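PDB 1YZY: 3-oxo-tetronate kinase from Haemophilus influenzae, which catalyses the ATP-dependent phosphorylation of 3-oxo-tetronate to 3-oxo-tetronate 4-phosphate. Local coordinates for residues Asp42-Ser47 / Tyr66-Glu71. Numbering follows the deposited sequence.
Sequences DAIVIS and YQWLKE
I44 and I46 meet W68 and L69 in a contact between apolar side chains, with no hydrogen bond passing between strand and helix. The tight part centres on L69 CD2. L69 CD2 lies 3.6 Å from I44 CB and 3.4 Å from I44 O, so this methyl is pressed against the strand backbone as well as against a side chain; I44 and L69 run past each other in opposite directions. I46 instead meets L69 tip to tip, its CD1 standing 3.7 Å from L69 CG. With CG1 anti to the carbonyl carbon (chi1 -68°) and an extended chi2 of -178°, I46 carries CD1 straight out to the helix, where the same methyl also comes within 3.7 Å of W68 CE3. The indole receives I44 differently: the two side chains cross at about a right angle, and I44 CG2 approaches W68 CZ3 at 3.6 Å from the ring edge, near its plane.

Strand 43-47 and helix 55-71 belong to the sugar-binding N-terminal domain, where the helix covers one face of a run of parallel strands. The axes of strand 43-47 and of the helical segment 66-71 pass 9.8 Å apart at 160°, nearly antiparallel, a layered alpha/beta packing. The other face of the strand is covered by helix 9-20, where A43 touches L19 and V45 touches A12.

Away from this core the contact thins out. Q67, K70 and E71 take no part: K70 and E71 are exposed and Q67 partly so, and neither the lysine nor the glutamate side chain comes near the strand. W68, by contrast, is buried, touching P33 and L37 of a neighbouring loop and sending NE1 into a weak hydrogen bond with Q35 O.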
ATOM      1  N   ASP A  42     -10.166  -8.636 -10.076  1.00 20.65           N
ATOM      2  CA  ASP A  42     -10.404  -9.644  -9.049  1.00 21.05           C
ATOM      3  C   ASP A  42     -10.500  -9.046  -7.653  1.00 19.51           C
ATOM      4  O   ASP A  42     -11.189  -9.588  -6.789  1.00 18.56           O
ATOM      5  CB  ASP A  42      -9.279 -10.687  -9.044  1.00 17.61           C
ATOM      6  CG  ASP A  42      -9.145 -11.417 -10.356  1.00 21.95           C
ATOM      7  OD1 ASP A  42     -10.181 -11.728 -10.987  1.00 27.18           O
ATOM      8  OD2 ASP A  42      -7.991 -11.695 -10.748  1.00 17.98           O
ATOM      9  N   ALA A  43      -9.767  -7.961  -7.424  1.00 17.75           N
ATOM     10  CA  ALA A  43      -9.752  -7.297  -6.124  1.00 17.53           C
ATOM     11  C   ALA A  43      -9.629  -5.773  -6.225  1.00 15.48           C
ATOM     12  O   ALA A  43      -8.941  -5.246  -7.099  1.00 14.77           O
ATOM     13  CB  ALA A  43      -8.606  -7.858  -5.266  1.00 16.48           C
ATOM     14  N   ILE A  44     -10.331  -5.071  -5.346  1.00 16.42           N
ATOM     15  CA  ILE A  44     -10.256  -3.621  -5.310  1.00 15.75           C
ATOM     16  C   ILE A  44      -9.953  -3.237  -3.875  1.00 16.58           C
ATOM     17  O   ILE A  44     -10.661  -3.647  -2.964  1.00 14.71           O
ATOM     18  CB  ILE A  44     -11.576  -2.949  -5.727  1.00 19.96           C
ATOM     19  CG1 ILE A  44     -11.994  -3.410  -7.125  1.00 19.57           C
ATOM     20  CG2 ILE A  44     -11.409  -1.429  -5.716  1.00 14.41           C
ATOM     21  CD1 ILE A  44     -13.384  -2.962  -7.525  1.00 16.92           C
ATOM     22  N   VAL A  45      -8.865  -2.501  -3.678  1.00  9.97           N
ATOM     23  CA  VAL A  45      -8.454  -2.041  -2.363  1.00  9.49           C
ATOM     24  C   VAL A  45      -8.708  -0.532  -2.222  1.00 14.05           C
ATOM     25  O   VAL A  45      -8.255   0.249  -3.052  1.00 18.73           O
ATOM     26  CB  VAL A  45      -6.937  -2.270  -2.150  1.00  8.83           C
ATOM     27  CG1 VAL A  45      -6.531  -1.850  -0.748  1.00  9.38           C
ATOM     28  CG2 VAL A  45      -6.567  -3.719  -2.396  1.00  7.50           C
ATOM     29  N   ILE A  46      -9.447  -0.122  -1.197  1.00 15.16           N
ATOM     30  CA  ILE A  46      -9.686   1.304  -0.966  1.00 16.24           C
ATOM     31  C   ILE A  46      -8.848   1.766   0.224  1.00 17.48           C
ATOM     32  O   ILE A  46      -8.984   1.258   1.330  1.00 18.85           O
ATOM     33  CB  ILE A  46     -11.185   1.640  -0.737  1.00 17.67           C
ATOM     34  CG1 ILE A  46     -11.969   1.414  -2.027  1.00 18.07           C
ATOM     35  CG2 ILE A  46     -11.351   3.106  -0.292  1.00 10.83           C
ATOM     36  CD1 ILE A  46     -13.431   1.750  -1.912  1.00 24.01           C
ATOM     37  N   SER A  47      -7.929   2.683  -0.049  1.00 20.96           N
ATOM     38  CA  SER A  47      -7.023   3.254   0.941  1.00 20.39           C
ATOM     39  C   SER A  47      -7.658   4.435   1.678  1.00 23.32           C
ATOM     40  O   SER A  47      -8.119   5.398   1.051  1.00 17.22           O
ATOM     41  CB  SER A  47      -5.727   3.689   0.237  1.00 21.33           C
ATOM     42  OG  SER A  47      -5.180   4.878   0.782  1.00 32.54           O
ATOM     43  N   TYR A  66     -17.273   0.454   1.598  1.00 22.02           N
ATOM     44  CA  TYR A  66     -18.015  -0.791   1.432  1.00 15.77           C
ATOM     45  C   TYR A  66     -19.139  -0.646   0.419  1.00 18.20           C
ATOM     46  O   TYR A  66     -19.370  -1.541  -0.395  1.00 18.81           O
ATOM     47  CB  TYR A  66     -18.601  -1.238   2.781  1.00 21.45           C
ATOM     48  CG  TYR A  66     -19.792  -2.166   2.648  1.00 20.51           C
ATOM     49  CD1 TYR A  66     -19.620  -3.519   2.352  1.00 19.11           C
ATOM     50  CD2 TYR A  66     -21.097  -1.674   2.738  1.00 19.34           C
ATOM     51  CE1 TYR A  66     -20.721  -4.355   2.138  1.00 21.55           C
ATOM     52  CE2 TYR A  66     -22.200  -2.501   2.521  1.00 25.65           C
ATOM     53  CZ  TYR A  66     -22.002  -3.840   2.223  1.00 22.77           C
ATOM     54  OH  TYR A  66     -23.088  -4.656   2.004  1.00 30.80           O
ATOM     55  N   GLN A  67     -19.890   0.443   0.530  1.00 22.69           N
ATOM     56  CA  GLN A  67     -21.019   0.682  -0.364  1.00 26.39           C
ATOM     57  C   GLN A  67     -20.543   0.787  -1.801  1.00 23.01           C
ATOM     58  O   GLN A  67     -21.187   0.268  -2.716  1.00 19.32           O
ATOM     59  CB  GLN A  67     -21.782   1.938   0.062  1.00 31.99           C
ATOM     60  CG  GLN A  67     -23.085   2.148  -0.679  1.00 42.05           C
ATOM     61  CD  GLN A  67     -24.068   1.013  -0.485  1.00 43.22           C
ATOM     62  OE1 GLN A  67     -24.793   0.641  -1.409  1.00 46.58           O
ATOM     63  NE2 GLN A  67     -24.119   0.471   0.726  1.00 45.34           N
ATOM     64  N   TRP A  68     -19.403   1.443  -1.992  1.00 26.23           N
ATOM     65  CA  TRP A  68     -18.833   1.585  -3.325  1.00 24.54           C
ATOM     66  C   TRP A  68     -18.354   0.220  -3.823  1.00 22.99           C
ATOM     67  O   TRP A  68     -18.723  -0.213  -4.913  1.00 21.69           O
ATOM     68  CB  TRP A  68     -17.672   2.583  -3.324  1.00 28.53           C
ATOM     69  CG  TRP A  68     -17.183   2.874  -4.708  1.00 27.54           C
ATOM     70  CD1 TRP A  68     -17.688   3.795  -5.573  1.00 26.50           C
ATOM     71  CD2 TRP A  68     -16.130   2.201  -5.407  1.00 29.36           C
ATOM     72  NE1 TRP A  68     -17.024   3.737  -6.770  1.00 34.20           N
ATOM     73  CE2 TRP A  68     -16.061   2.767  -6.699  1.00 30.85           C
ATOM     74  CE3 TRP A  68     -15.240   1.171  -5.071  1.00 30.63           C
ATOM     75  CZ2 TRP A  68     -15.138   2.338  -7.658  1.00 28.69           C
ATOM     76  CZ3 TRP A  68     -14.323   0.744  -6.022  1.00 30.06           C
ATOM     77  CH2 TRP A  68     -14.280   1.329  -7.303  1.00 37.96           C
ATOM     78  N   LEU A  69     -17.499  -0.436  -3.040  1.00 21.09           N
ATOM     79  CA  LEU A  69     -16.999  -1.761  -3.399  1.00 20.51           C
ATOM     80  C   LEU A  69     -18.173  -2.685  -3.751  1.00 14.50           C
ATOM     81  O   LEU A  69     -18.104  -3.452  -4.713  1.00 19.50           O
ATOM     82  CB  LEU A  69     -16.166  -2.349  -2.250  1.00 17.80           C
ATOM     83  CG  LEU A  69     -14.805  -1.680  -2.001  1.00 20.06           C
ATOM     84  CD1 LEU A  69     -14.347  -1.955  -0.585  1.00 12.37           C
ATOM     85  CD2 LEU A  69     -13.749  -2.131  -3.011  1.00 12.26           C
ATOM     86  N   LYS A  70     -19.253  -2.585  -2.983  1.00 20.58           N
ATOM     87  CA  LYS A  70     -20.457  -3.377  -3.209  1.00 21.48           C
ATOM     88  C   LYS A  70     -21.090  -3.016  -4.554  1.00 25.55           C
ATOM     89  O   LYS A  70     -21.446  -3.898  -5.340  1.00 24.41           O
ATOM     90  CB  LYS A  70     -21.475  -3.124  -2.088  1.00 20.67           C
ATOM     91  CG  LYS A  70     -22.747  -3.952  -2.207  1.00 24.20           C
ATOM     92  CD  LYS A  70     -23.860  -3.404  -1.333  1.00 27.83           C
ATOM     93  CE  LYS A  70     -25.034  -4.373  -1.235  1.00 37.14           C
ATOM     94  NZ  LYS A  70     -25.559  -4.777  -2.562  1.00 42.95           N
ATOM     95  N   GLU A  71     -21.286  -1.717  -4.783  1.00 26.76           N
ATOM     96  CA  GLU A  71     -21.878  -1.238  -6.029  1.00 31.77           C
ATOM     97  C   GLU A  71     -21.028  -1.626  -7.228  1.00 32.56           C
ATOM     98  O   GLU A  71     -21.544  -1.776  -8.339  1.00 30.50           O
ATOM     99  CB  GLU A  71     -22.054   0.285  -6.007  1.00 35.15           C
ATOM    100  CG  GLU A  71     -23.173   0.787  -5.093  1.00 43.97           C
ATOM    101  CD  GLU A  71     -23.297   2.310  -5.064  1.00 49.66           C
ATOM    102  OE1 GLU A  71     -24.437   2.810  -4.965  1.00 55.80           O
ATOM    103  OE2 GLU A  71     -22.259   3.006  -5.125  1.00 52.09           O
TER